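Local coordinates for alkyl hydroperoxide reductase AhpD (Deinococcus radiodurans R1, PDB 6K40), which is an AhpD-like protein of the carboxymuconolactone decarboxylase family that probably reduces peroxides as part of the bacterium's antioxidant defence, at residues G88-V93 with M173-N178. Numbering follows the deposited sequence.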
# COMPACT_ATOMS: atom_id res chain seq x y z
N GLY A 88 -1.16 -6.33 2.19
CA GLY A 88 -0.52 -5.68 1.07
C GLY A 88 -0.18 -6.64 -0.05
O GLY A 88 -0.34 -6.32 -1.23
N LEU A 89 0.26 -7.85 0.31
CA LEU A 89 0.60 -8.84 -0.71
C LEU A 89 -0.63 -9.28 -1.49
O LEU A 89 -0.60 -9.37 -2.72
CB LEU A 89 1.29 -10.04 -0.06
CG LEU A 89 2.72 -9.79 0.37
CD1 LEU A 89 3.26 -11.01 1.09
CD2 LEU A 89 3.58 -9.43 -0.84
N ASN A 90 -1.73 -9.57 -0.79
CA ASN A 90 -2.95 -9.99 -1.45
C ASN A 90 -3.75 -8.82 -2.01
O ASN A 90 -4.73 -9.04 -2.73
CB ASN A 90 -3.82 -10.80 -0.49
CG ASN A 90 -3.23 -12.17 -0.18
OD1 ASN A 90 -2.72 -12.85 -1.07
ND2 ASN A 90 -3.28 -12.57 1.08
N ARG A 91 -3.34 -7.59 -1.70
CA ARG A 91 -4.00 -6.38 -2.21
C ARG A 91 -5.47 -6.33 -1.78
O ARG A 91 -6.37 -6.17 -2.61
CB ARG A 91 -3.85 -6.28 -3.73
CG ARG A 91 -2.42 -6.10 -4.17
CD ARG A 91 -2.28 -6.18 -5.68
NE ARG A 91 -2.90 -5.04 -6.34
CZ ARG A 91 -3.20 -5.00 -7.63
NH1 ARG A 91 -2.93 -6.05 -8.40
NH2 ARG A 91 -3.77 -3.92 -8.16
N CYS A 92 -5.70 -6.45 -0.48
CA CYS A 92 -7.03 -6.33 0.08
C CYS A 92 -7.16 -4.96 0.74
O CYS A 92 -6.48 -4.68 1.74
CB CYS A 92 -7.30 -7.45 1.09
SG CYS A 92 -8.85 -7.27 1.97
N VAL A 93 -8.04 -4.11 0.20
CA VAL A 93 -8.14 -2.73 0.67
C VAL A 93 -8.71 -2.69 2.08
O VAL A 93 -8.23 -1.93 2.93
CB VAL A 93 -8.98 -1.89 -0.31
CG1 VAL A 93 -9.32 -0.54 0.30
CG2 VAL A 93 -8.24 -1.72 -1.62
N MET A 173 -4.79 -16.85 8.58
CA MET A 173 -6.09 -16.24 8.82
C MET A 173 -6.26 -14.96 8.01
O MET A 173 -7.36 -14.65 7.56
CB MET A 173 -6.26 -15.96 10.31
CG MET A 173 -7.49 -15.15 10.71
SD MET A 173 -9.06 -15.79 10.08
CE MET A 173 -8.95 -17.52 10.50
N PHE A 174 -5.17 -14.23 7.79
CA PHE A 174 -5.32 -13.05 6.95
C PHE A 174 -5.32 -13.43 5.47
O PHE A 174 -5.97 -12.75 4.67
CB PHE A 174 -4.26 -12.01 7.29
CG PHE A 174 -4.64 -11.19 8.47
CD1 PHE A 174 -5.56 -10.16 8.34
CD2 PHE A 174 -4.15 -11.48 9.73
CE1 PHE A 174 -5.95 -9.41 9.43
CE2 PHE A 174 -4.54 -10.74 10.83
CZ PHE A 174 -5.44 -9.71 10.68
N ASN A 175 -4.66 -14.53 5.11
CA ASN A 175 -4.87 -15.07 3.76
C ASN A 175 -6.32 -15.46 3.54
O ASN A 175 -6.79 -15.48 2.39
CB ASN A 175 -3.95 -16.26 3.53
CG ASN A 175 -2.62 -15.85 2.93
OD1 ASN A 175 -2.52 -15.62 1.72
ND2 ASN A 175 -1.60 -15.74 3.77
N MET A 176 -7.05 -15.78 4.61
CA MET A 176 -8.48 -16.07 4.48
C MET A 176 -9.32 -14.79 4.42
O MET A 176 -10.21 -14.66 3.56
CB MET A 176 -8.96 -16.93 5.65
CG MET A 176 -10.47 -16.94 5.77
SD MET A 176 -11.12 -17.05 7.44
CE MET A 176 -11.11 -18.81 7.69
N THR A 177 -9.08 -13.85 5.34
CA THR A 177 -9.91 -12.65 5.39
C THR A 177 -9.70 -11.78 4.15
O THR A 177 -10.66 -11.16 3.66
CB THR A 177 -9.62 -11.84 6.65
OG1 THR A 177 -8.26 -11.39 6.66
CG2 THR A 177 -9.89 -12.68 7.90
N ASN A 178 -8.47 -11.72 3.63
CA ASN A 178 -8.23 -11.02 2.37
C ASN A 178 -9.13 -11.57 1.27
O ASN A 178 -9.76 -10.81 0.52
CB ASN A 178 -6.77 -11.15 1.97
CG ASN A 178 -5.84 -10.39 2.88
OD1 ASN A 178 -4.62 -10.52 2.79
ND2 ASN A 178 -6.41 -9.58 3.77
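N178 lays one face of its flat amide over C92 CB, just beyond helix 76-90, with CB of N90, near the end of that helix, on the same side. In the amide plane its OD1 accepts a hydrogen bond from N90 ND2 at 3.0 Å, on a lone pair and nearly straight at 166°. The two amides stand steeply to one another, their planes 77° apart. With chi1 at -70°, N90 sends CG beside its own backbone N and carries ND2 to helix 161-184, where the second N-H meets N175 OD1 at 3.2 Å, well above that carbonyl plane. N175 ND2 is bonded to I171 O and T140 OG1. C92 CB lies 3.5 Å from N178 ND2, whose polar partner is S87 OG. Cysteine suits its place: the thiol, anti to the backbone N, runs alongside N178 and caps helix 93-107, after R91 closes helix 76-90 in a Schellman motif. Asparagine suits all three places because a short amide offers donor and acceptor without charge. Both N-H groups of N90 thus find acceptors one helical turn apart, tying the turn between helices 76-90 and 93-107 to helix 161-184 by directional, neutral bonds, buried around N178 and C92 but only partly so at N90 and N175.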